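Local coordinates for decapping and exoribonuclease protein 1 (Kluyveromyces lactis, PDB 4GPS) that hydrolyses NAD and N7-methylguanosine caps from RNA 5' ends and degrades RNA 5'-to-3', using a divalent metal cation, at residues Ala129-Asp132 and Ser133-Ile137; Glu162-Gln165 and Arg166-Thr170; Arg309-Leu312 and Arg313-Ile316; Ile380-Val383 and Leu384-Asn387. One frame throughout, in Å; residues are numbered along the deposited sequence.

Contact 1. Residues Ala129-Asp132 and Ser133-Ile137; sequences AVKD and SFIGI
Val130 and Ser133 open a set of backbone bonds past the last turn of helix 128-131. Ser133 N donates to Val130 O at 3.0 Å, from above the carbonyl plane. Lys131 O takes two donors: Phe134 N, also above its plane, and Ile135 N, which stands almost in line with the C=O at 2.9 Å although its N-H is bent to 139°. Among side chains, Ser133 OG folds back over the helix end, 2.7 Å from Ala129 O and 2.9 Å from Val130 O, so its one proton has two carbonyls to choose from.

Apolar contacts follow. Val130 and Phe134 lie side by side; CG1 of Val130, anti to the backbone N (chi1 167°), meets Phe134 CE1 at 4.2 Å. The Lys131 stem rests its CG 4.0 Å from Ile135 CB. Outside these segments Phe134 meets the ring of Trp125 and touches Leu245 and Leu246 of helix 233-246, the helix that carries the metal ligand Glu243.

Ile137 N then bonds weakly to Phe134 O at 3.4 Å, with Gly136 at positive phi (112°) in the third position. The arrangement is a helix terminus running into a type II beta turn, at the surface of the nuclease fold.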
loop_
_atom_site.group_PDB
_atom_site.type_symbol
_atom_site.label_atom_id
_atom_site.label_comp_id
_atom_site.label_asym_id
_atom_site.label_seq_id
_atom_site.Cartn_x
_atom_site.Cartn_y
_atom_site.Cartn_z
ATOM N N ALA A 129 21.064 -19.447 20.421
ATOM C CA ALA A 129 20.671 -18.369 21.316
ATOM C C ALA A 129 19.909 -17.276 20.564
ATOM O O ALA A 129 18.853 -16.835 21.004
ATOM C CB ALA A 129 21.898 -17.775 22.002
ATOM N N VAL A 130 20.447 -16.842 19.430
ATOM C CA VAL A 130 19.801 -15.803 18.636
ATOM C C VAL A 130 18.486 -16.323 18.034
ATOM O O VAL A 130 17.469 -15.645 18.088
ATOM C CB VAL A 130 20.733 -15.310 17.508
ATOM C CG1 VAL A 130 19.954 -14.483 16.518
ATOM C CG2 VAL A 130 21.885 -14.497 18.105
ATOM N N LYS A 131 18.505 -17.527 17.475
ATOM C CA LYS A 131 17.298 -18.098 16.891
ATOM C C LYS A 131 16.183 -18.273 17.903
ATOM O O LYS A 131 15.009 -18.113 17.562
ATOM C CB LYS A 131 17.567 -19.457 16.254
ATOM C CG LYS A 131 16.289 -20.263 15.993
ATOM C CD LYS A 131 16.646 -21.567 15.305
ATOM C CE LYS A 131 15.646 -22.667 15.579
ATOM N NZ LYS A 131 14.819 -22.887 14.393
ATOM N N ASP A 132 16.537 -18.604 19.138
ATOM C CA ASP A 132 15.509 -18.809 20.142
ATOM C C ASP A 132 14.925 -17.508 20.668
ATOM O O ASP A 132 13.979 -17.542 21.458
ATOM C CB ASP A 132 16.028 -19.668 21.293
ATOM C CG ASP A 132 16.238 -21.113 20.894
ATOM O OD1 ASP A 132 15.614 -21.581 19.906
ATOM O OD2 ASP A 132 17.028 -21.784 21.593
ATOM N N SER A 133 15.485 -16.377 20.222
ATOM C CA SER A 133 15.007 -15.037 20.589
ATOM C C SER A 133 13.924 -14.567 19.610
ATOM O O SER A 133 13.370 -13.481 19.768
ATOM C CB SER A 133 16.135 -14.026 20.521
ATOM O OG SER A 133 17.354 -14.653 20.816
ATOM N N PHE A 134 13.665 -15.367 18.581
ATOM C CA PHE A 134 12.656 -15.050 17.582
ATOM C C PHE A 134 11.744 -16.248 17.317
ATOM O O PHE A 134 10.529 -16.194 17.537
ATOM C CB PHE A 134 13.322 -14.615 16.275
ATOM C CG PHE A 134 14.187 -13.396 16.411
ATOM C CD1 PHE A 134 15.566 -13.507 16.430
ATOM C CD2 PHE A 134 13.614 -12.121 16.505
ATOM C CE1 PHE A 134 16.360 -12.364 16.534
ATOM C CE2 PHE A 134 14.413 -10.965 16.613
ATOM C CZ PHE A 134 15.775 -11.087 16.625
ATOM N N ILE A 135 12.332 -17.341 16.858
ATOM C CA ILE A 135 11.548 -18.531 16.561
ATOM C C ILE A 135 11.067 -19.249 17.841
ATOM O O ILE A 135 11.867 -19.720 18.667
ATOM C CB ILE A 135 12.380 -19.489 15.688
ATOM C CG1 ILE A 135 12.809 -18.774 14.395
ATOM C CG2 ILE A 135 11.571 -20.745 15.377
ATOM C CD1 ILE A 135 11.619 -18.329 13.508
ATOM N N GLY A 136 9.756 -19.324 18.011
ATOM C CA GLY A 136 9.206 -19.996 19.180
ATOM C C GLY A 136 8.511 -19.044 20.139
ATOM O O GLY A 136 7.811 -19.454 21.062
ATOM N N ILE A 137 8.705 -17.760 19.899
ATOM C CA ILE A 137 8.126 -16.726 20.718
ATOM C C ILE A 137 6.650 -16.568 20.425
ATOM O O ILE A 137 6.222 -16.533 19.271
ATOM C CB ILE A 137 8.902 -15.434 20.490
ATOM C CG1 ILE A 137 10.248 -15.586 21.199
ATOM C CG2 ILE A 137 8.118 -14.215 20.976
ATOM C CD1 ILE A 137 11.122 -14.379 21.112
#

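Contact 2. Residues Glu162-Gln165 and Arg166-Thr170; sequences EAYQ and RYEKT
Arg166 N donates to Glu162 O at 3.0 Å as the last well-formed helical bond of this segment pair, after which the turns slacken: Tyr167 N makes weak bonds to both Ala163 O and Tyr164 O, and Glu168 N a weak one to Tyr164 O, short at 2.8 Å but bent to 120° at the hydrogen.

The side-chain contact is between Tyr164 and Glu168, an i to i+4 pair on one side of the helix, near its C-terminal end. With CG anti to the backbone N (chi1 -176°), the Tyr164 ring runs on toward the end of the helix, and Glu168 lays its CB over one face, 4.1 Å above the ring plane and displaced toward the rim. The carboxylate follows on that side: Glu168 OE1 stands 3.9 Å from Tyr164 CE2, its plane turned 63° from that of the ring. The Tyr164 hydroxyl is gripped farther off, bonded to Asp207 and Asn209, which fixes the far end of the ring. Just before Glu168, the Tyr167 ring has Thr170 CB 3.7 Å above its centre, where the chain turns, with Thr170 N bonded to Tyr167 O.

Around the helix 156-167, Tyr164 and Tyr167 both touch Leu276 of strand 273-285, Tyr167 also meets His266 and strand 86-95, and Arg166, bent at chi3, makes a cation-pi contact with Trp103 of strand 100-103.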
loop_
_atom_site.group_PDB
_atom_site.type_symbol
_atom_site.label_atom_id
_atom_site.label_comp_id
_atom_site.label_asym_id
_atom_site.label_seq_id
_atom_site.Cartn_x
_atom_site.Cartn_y
_atom_site.Cartn_z
ATOM N N GLU A 162 1.870 18.526 4.600
ATOM C CA GLU A 162 3.153 19.213 4.769
ATOM C C GLU A 162 4.088 18.681 3.665
ATOM O O GLU A 162 4.866 19.422 3.080
ATOM C CB GLU A 162 3.768 18.899 6.123
ATOM C CG GLU A 162 2.941 19.341 7.307
ATOM C CD GLU A 162 2.943 20.840 7.497
ATOM O OE1 GLU A 162 4.026 21.468 7.351
ATOM O OE2 GLU A 162 1.858 21.376 7.807
ATOM N N ALA A 163 4.012 17.381 3.396
ATOM C CA ALA A 163 4.823 16.788 2.362
ATOM C C ALA A 163 4.468 17.421 1.004
ATOM O O ALA A 163 5.349 17.665 0.199
ATOM C CB ALA A 163 4.609 15.273 2.326
ATOM N N TYR A 164 3.187 17.709 0.764
ATOM C CA TYR A 164 2.769 18.316 -0.496
ATOM C C TYR A 164 3.337 19.719 -0.606
ATOM O O TYR A 164 3.840 20.120 -1.646
ATOM C CB TYR A 164 1.256 18.430 -0.586
ATOM C CG TYR A 164 0.771 18.975 -1.915
ATOM C CD1 TYR A 164 0.699 18.145 -3.041
ATOM C CD2 TYR A 164 0.399 20.314 -2.055
ATOM C CE1 TYR A 164 0.278 18.628 -4.250
ATOM C CE2 TYR A 164 -0.026 20.813 -3.283
ATOM C CZ TYR A 164 -0.082 19.956 -4.376
ATOM O OH TYR A 164 -0.497 20.415 -5.583
ATOM N N GLN A 165 3.229 20.480 0.470
ATOM C CA GLN A 165 3.747 21.837 0.475
ATOM C C GLN A 165 5.257 21.845 0.202
ATOM O O GLN A 165 5.749 22.721 -0.488
ATOM C CB GLN A 165 3.425 22.472 1.822
ATOM C CG GLN A 165 4.260 23.664 2.219
ATOM C CD GLN A 165 3.715 24.337 3.483
ATOM O OE1 GLN A 165 2.580 24.844 3.481
ATOM N NE2 GLN A 165 4.510 24.334 4.569
ATOM N N ARG A 166 5.986 20.863 0.727
ATOM C CA ARG A 166 7.425 20.806 0.538
ATOM C C ARG A 166 7.847 20.389 -0.842
ATOM O O ARG A 166 8.961 20.695 -1.261
ATOM C CB ARG A 166 8.069 19.798 1.468
ATOM C CG ARG A 166 8.404 20.227 2.827
ATOM C CD ARG A 166 9.051 19.015 3.484
ATOM N NE ARG A 166 10.492 19.148 3.670
ATOM C CZ ARG A 166 11.053 19.764 4.709
ATOM N NH1 ARG A 166 10.299 20.309 5.665
ATOM N NH2 ARG A 166 12.376 19.825 4.792
ATOM N N TYR A 167 6.989 19.647 -1.528
ATOM C CA TYR A 167 7.317 19.128 -2.849
ATOM C C TYR A 167 6.573 19.776 -4.005
ATOM O O TYR A 167 6.843 19.490 -5.154
ATOM C CB TYR A 167 7.023 17.628 -2.870
ATOM C CG TYR A 167 7.636 16.887 -4.034
ATOM C CD1 TYR A 167 8.992 16.586 -4.043
ATOM C CD2 TYR A 167 6.867 16.517 -5.145
ATOM C CE1 TYR A 167 9.585 15.933 -5.130
ATOM C CE2 TYR A 167 7.453 15.847 -6.244
ATOM C CZ TYR A 167 8.811 15.564 -6.221
ATOM O OH TYR A 167 9.406 14.904 -7.273
ATOM N N GLU A 168 5.633 20.653 -3.711
ATOM C CA GLU A 168 4.817 21.231 -4.764
ATOM C C GLU A 168 5.551 21.907 -5.903
ATOM O O GLU A 168 5.179 21.762 -7.059
ATOM C CB GLU A 168 3.801 22.179 -4.140
ATOM C CG GLU A 168 3.899 23.583 -4.581
ATOM C CD GLU A 168 2.800 24.356 -3.958
ATOM O OE1 GLU A 168 1.637 24.161 -4.395
ATOM O OE2 GLU A 168 3.092 25.127 -3.014
ATOM N N LYS A 169 6.573 22.663 -5.559
ATOM C CA LYS A 169 7.372 23.346 -6.544
ATOM C C LYS A 169 7.986 22.364 -7.532
ATOM O O LYS A 169 8.272 22.723 -8.662
ATOM C CB LYS A 169 8.481 24.141 -5.849
ATOM C CG LYS A 169 7.935 25.105 -4.809
ATOM C CD LYS A 169 8.885 26.259 -4.509
ATOM C CE LYS A 169 8.592 27.446 -5.426
ATOM N NZ LYS A 169 7.125 27.761 -5.435
ATOM N N THR A 170 8.163 21.124 -7.101
ATOM C CA THR A 170 8.778 20.104 -7.916
ATOM C C THR A 170 7.788 19.252 -8.717
ATOM O O THR A 170 8.199 18.387 -9.482
ATOM C CB THR A 170 9.647 19.186 -7.045
ATOM O OG1 THR A 170 10.434 19.990 -6.151
ATOM C CG2 THR A 170 10.590 18.325 -7.915
#

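Contact 3. Residues Arg309-Leu312 and Arg313-Ile316; sequences RKLL and RMWI
Leu312 packs against Trp315 and Ile316, three and four residues further along the helix. Its CG stands anti to the backbone N (chi1 176°), which lets CD1 approach the Trp315 atom CE3 to 4.0 Å while Leu312 CG itself meets Ile316 CD1 at 4.1 Å. Both partners slant across the leucine instead of running beside it. This apolar side is closed by Met190 of helix 182-190, touched by Leu312 and Ile316, and by helix 346-353, on which the Trp315 indole packs. Round the helix, Leu311 CD2 reaches the Met314 sulphur SD only loosely, at 4.5 Å. Met314 bends at chi3, so that its methyl CE crosses the stem of Lys310, 3.5 Å from CG.

The helix 305-319 links strand 290-297 to the parallel strand 325-331, a crossover consistent with the alpha/beta core of PD-(D/E)XK nucleases; Met314 packs on Leu326 and Ile328 of the latter strand and lies near Lys295 and Gln317, which by similarity bind substrate. Regular i to i+4 bonds hold the backbone, as from Ile316 N to Leu312 O at 2.9 Å (166° at the hydrogen).

Toward the polar edge, Trp315 NE1 bonds Thr79, and Arg309 NE bonds the carbonyl of Phe193. The extended Arg313 chain carries its guanidinium away from the helix stem, where NH2 makes a salt bridge with Asp187 and NH1 a hydrogen bond with a bound citrate, probably from the crystallisation liquor.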
loop_
_atom_site.group_PDB
_atom_site.type_symbol
_atom_site.label_atom_id
_atom_site.label_comp_id
_atom_site.label_asym_id
_atom_site.label_seq_id
_atom_site.Cartn_x
_atom_site.Cartn_y
_atom_site.Cartn_z
ATOM N N ARG A 309 -6.197 -12.454 -1.651
ATOM C CA ARG A 309 -6.417 -11.010 -1.533
ATOM C C ARG A 309 -5.253 -10.367 -0.795
ATOM O O ARG A 309 -4.763 -9.309 -1.191
ATOM C CB ARG A 309 -7.683 -10.714 -0.735
ATOM C CG ARG A 309 -8.858 -10.313 -1.541
ATOM C CD ARG A 309 -10.119 -10.585 -0.769
ATOM N NE ARG A 309 -11.218 -10.730 -1.701
ATOM C CZ ARG A 309 -12.347 -11.370 -1.446
ATOM N NH1 ARG A 309 -12.550 -11.949 -0.262
ATOM N NH2 ARG A 309 -13.275 -11.416 -2.385
ATOM N N LYS A 310 -4.828 -11.006 0.290
ATOM C CA LYS A 310 -3.725 -10.485 1.085
ATOM C C LYS A 310 -2.413 -10.460 0.275
ATOM O O LYS A 310 -1.694 -9.459 0.289
ATOM C CB LYS A 310 -3.566 -11.307 2.379
ATOM C CG LYS A 310 -2.364 -10.922 3.176
ATOM C CD LYS A 310 -2.162 -11.809 4.400
ATOM C CE LYS A 310 -3.195 -11.564 5.483
ATOM N NZ LYS A 310 -2.903 -12.458 6.647
ATOM N N LEU A 311 -2.115 -11.550 -0.429
ATOM C CA LEU A 311 -0.910 -11.630 -1.256
ATOM C C LEU A 311 -0.953 -10.554 -2.349
ATOM O O LEU A 311 0.034 -9.845 -2.560
ATOM C CB LEU A 311 -0.776 -13.022 -1.879
ATOM C CG LEU A 311 -0.495 -14.130 -0.849
ATOM C CD1 LEU A 311 -0.814 -15.460 -1.467
ATOM C CD2 LEU A 311 0.965 -14.087 -0.375
ATOM N N LEU A 312 -2.097 -10.390 -3.015
ATOM C CA LEU A 312 -2.192 -9.372 -4.058
ATOM C C LEU A 312 -2.001 -7.976 -3.462
ATOM O O LEU A 312 -1.285 -7.143 -4.013
ATOM C CB LEU A 312 -3.548 -9.456 -4.779
ATOM C CG LEU A 312 -3.854 -8.388 -5.840
ATOM C CD1 LEU A 312 -2.834 -8.534 -6.991
ATOM C CD2 LEU A 312 -5.317 -8.500 -6.336
ATOM N N ARG A 313 -2.616 -7.732 -2.314
ATOM C CA ARG A 313 -2.530 -6.436 -1.668
ATOM C C ARG A 313 -1.079 -6.139 -1.303
ATOM O O ARG A 313 -0.580 -5.033 -1.491
ATOM C CB ARG A 313 -3.435 -6.439 -0.429
ATOM C CG ARG A 313 -4.113 -5.111 -0.156
ATOM C CD ARG A 313 -5.166 -5.186 0.950
ATOM N NE ARG A 313 -5.972 -3.963 0.934
ATOM C CZ ARG A 313 -5.512 -2.804 1.363
ATOM N NH1 ARG A 313 -4.292 -2.750 1.847
ATOM N NH2 ARG A 313 -6.218 -1.700 1.241
ATOM N N MET A 314 -0.407 -7.169 -0.820
ATOM C CA MET A 314 0.992 -7.125 -0.398
ATOM C C MET A 314 1.841 -6.705 -1.621
ATOM O O MET A 314 2.697 -5.813 -1.554
ATOM C CB MET A 314 1.373 -8.538 0.042
ATOM C CG MET A 314 2.360 -8.676 1.108
ATOM S SD MET A 314 2.428 -10.403 1.704
ATOM C CE MET A 314 1.052 -10.400 2.921
ATOM N N TRP A 315 1.611 -7.392 -2.732
ATOM C CA TRP A 315 2.306 -7.089 -3.952
ATOM C C TRP A 315 2.039 -5.626 -4.346
ATOM O O TRP A 315 2.983 -4.902 -4.648
ATOM C CB TRP A 315 1.822 -8.022 -5.066
ATOM C CG TRP A 315 2.384 -7.675 -6.423
ATOM C CD1 TRP A 315 3.642 -7.972 -6.901
ATOM C CD2 TRP A 315 1.744 -6.902 -7.436
ATOM N NE1 TRP A 315 3.818 -7.422 -8.137
ATOM C CE2 TRP A 315 2.673 -6.759 -8.497
ATOM C CE3 TRP A 315 0.476 -6.304 -7.554
ATOM C CZ2 TRP A 315 2.369 -6.045 -9.670
ATOM C CZ3 TRP A 315 0.177 -5.588 -8.723
ATOM C CH2 TRP A 315 1.123 -5.468 -9.761
ATOM N N ILE A 316 0.773 -5.185 -4.359
ATOM C CA ILE A 316 0.483 -3.797 -4.747
ATOM C C ILE A 316 1.178 -2.852 -3.791
ATOM O O ILE A 316 1.724 -1.835 -4.204
ATOM C CB ILE A 316 -0.990 -3.469 -4.676
ATOM C CG1 ILE A 316 -1.761 -4.367 -5.645
ATOM C CG2 ILE A 316 -1.206 -1.980 -4.992
ATOM C CD1 ILE A 316 -3.237 -4.379 -5.375
#

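Contact 4. Residues Ile380-Val383 and Leu384-Asn387; sequences IFQV and LKQN
Val383 and Asn387 lie side by side and point the same way, one turn apart on the helix 370-393. Asn387 CG is anti to the carbonyl carbon (chi1 -76°), and this folds the amide back along the helix: ND2 donates to Val383 O at 3.0 Å, bent to 141° at the hydrogen, and lies 3.6 Å from Val383 CG1. Asn387 N bonds the same oxygen at 3.0 Å, but the two donors reach it from opposite faces of the carbonyl plane, so Val383 O is gripped twice. The asparagine side chain thus bonds the carbonyl of the residue four before it, supplementing the helical i to i+4 bond. A leucine here would probably lose the ND2 bond and leave Val383 O with only the backbone N-H of the two donors described.

Gln382 and Gln386 likewise run side by side, with Gln382 NE2 at 3.7 Å from Gln386 CG. Gln382 bends at chi2 and Lys385 at chi2 and chi3, which brings Gln382 NE2 and Lys385 NZ to the same carboxylate oxygen of Glu272, by a hydrogen bond and a salt bridge; the shared anion would offset the lysine's charge. On the next side, Leu384 lays its CG 3.1 Å from Ile380 O, and its CD1 meets Ile380 CB at 4.3 Å.

Ile380 and Phe381 face helix 182-190, and Phe381 also meets Phe178 of strand 176-181 edge-to-face. Gln382 and Lys385 rest on Ile273 of strand 273-285, while Val383 and Asn387 touch Leu62 of strand 60-63, and Asn387 also Leu60.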
loop_
_atom_site.group_PDB
_atom_site.type_symbol
_atom_site.label_atom_id
_atom_site.label_comp_id
_atom_site.label_asym_id
_atom_site.label_seq_id
_atom_site.Cartn_x
_atom_site.Cartn_y
_atom_site.Cartn_z
ATOM N N ILE A 380 -9.183 3.243 -14.027
ATOM C CA ILE A 380 -9.938 4.175 -13.164
ATOM C C ILE A 380 -9.200 5.422 -12.863
ATOM O O ILE A 380 -9.841 6.438 -12.640
ATOM C CB ILE A 380 -10.377 3.659 -11.739
ATOM C CG1 ILE A 380 -9.603 2.423 -11.383
ATOM C CG2 ILE A 380 -11.907 3.594 -11.613
ATOM C CD1 ILE A 380 -8.323 2.796 -10.787
ATOM N N PHE A 381 -7.870 5.387 -12.808
ATOM C CA PHE A 381 -7.242 6.662 -12.532
ATOM C C PHE A 381 -7.445 7.665 -13.660
ATOM O O PHE A 381 -7.634 8.842 -13.400
ATOM C CB PHE A 381 -5.779 6.497 -12.127
ATOM C CG PHE A 381 -5.611 6.290 -10.656
ATOM C CD1 PHE A 381 -5.608 7.372 -9.793
ATOM C CD2 PHE A 381 -5.508 5.003 -10.123
ATOM C CE1 PHE A 381 -5.497 7.178 -8.411
ATOM C CE2 PHE A 381 -5.402 4.802 -8.769
ATOM C CZ PHE A 381 -5.394 5.888 -7.900
ATOM N N GLN A 382 -7.479 7.189 -14.900
ATOM C CA GLN A 382 -7.698 8.069 -16.035
ATOM C C GLN A 382 -9.164 8.487 -15.991
ATOM O O GLN A 382 -9.507 9.651 -16.191
ATOM C CB GLN A 382 -7.384 7.339 -17.348
ATOM C CG GLN A 382 -7.466 8.211 -18.606
ATOM C CD GLN A 382 -6.508 9.399 -18.563
ATOM O OE1 GLN A 382 -5.466 9.337 -17.923
ATOM N NE2 GLN A 382 -6.864 10.484 -19.253
ATOM N N VAL A 383 -10.044 7.539 -15.702
ATOM C CA VAL A 383 -11.457 7.869 -15.615
ATOM C C VAL A 383 -11.680 8.910 -14.485
ATOM O O VAL A 383 -12.334 9.945 -14.701
ATOM C CB VAL A 383 -12.284 6.572 -15.402
ATOM C CG1 VAL A 383 -13.722 6.901 -15.053
ATOM C CG2 VAL A 383 -12.216 5.708 -16.674
ATOM N N LEU A 384 -11.111 8.658 -13.304
ATOM C CA LEU A 384 -11.243 9.580 -12.168
ATOM C C LEU A 384 -10.683 10.985 -12.452
ATOM O O LEU A 384 -11.290 11.993 -12.075
ATOM C CB LEU A 384 -10.542 9.021 -10.926
ATOM C CG LEU A 384 -11.210 7.837 -10.244
ATOM C CD1 LEU A 384 -10.256 7.178 -9.282
ATOM C CD2 LEU A 384 -12.465 8.309 -9.523
ATOM N N LYS A 385 -9.535 11.053 -13.121
ATOM C CA LYS A 385 -8.930 12.343 -13.415
ATOM C C LYS A 385 -9.778 13.178 -14.363
ATOM O O LYS A 385 -10.100 14.328 -14.067
ATOM C CB LYS A 385 -7.542 12.152 -14.000
ATOM C CG LYS A 385 -6.784 13.451 -14.083
ATOM C CD LYS A 385 -6.879 14.076 -15.440
ATOM C CE LYS A 385 -5.959 13.379 -16.410
ATOM N NZ LYS A 385 -5.854 14.179 -17.658
ATOM N N GLN A 386 -10.138 12.595 -15.502
ATOM C CA GLN A 386 -10.954 13.279 -16.502
ATOM C C GLN A 386 -12.286 13.761 -15.926
ATOM O O GLN A 386 -12.694 14.908 -16.140
ATOM C CB GLN A 386 -11.214 12.356 -17.711
ATOM C CG GLN A 386 -10.023 12.252 -18.678
ATOM C CD GLN A 386 -9.565 13.623 -19.191
ATOM O OE1 GLN A 386 -10.194 14.206 -20.080
ATOM N NE2 GLN A 386 -8.477 14.152 -18.611
ATOM N N ASN A 387 -12.946 12.884 -15.174
ATOM C CA ASN A 387 -14.223 13.222 -14.608
ATOM C C ASN A 387 -14.196 14.162 -13.399
ATOM O O ASN A 387 -15.081 15.028 -13.265
ATOM C CB ASN A 387 -14.999 11.933 -14.319
ATOM C CG ASN A 387 -15.575 11.319 -15.589
ATOM O OD1 ASN A 387 -16.431 11.913 -16.236
ATOM N ND2 ASN A 387 -15.105 10.140 -15.951
#

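How the contacts relate
From the N terminus the four contacts follow in series, each local, so none nests in or crosses another. Contact 1 closes the turn where helix 128-131 runs into the loop leading toward helix 156-167, whose last turns make contact 2; their centres nevertheless lie about 44 Å apart. Contact 3 is a turn within helix 305-319, the most central of the four, and contact 4 one within helix 370-393. Contacts 1 and 4 sit on opposite sides of the chain's centre. Contacts 3 and 4 come nearest, about 9 Å between nearest atoms, and share helix 182-190 as a neighbour; contacts 2 and 4 both pack on strand 273-285.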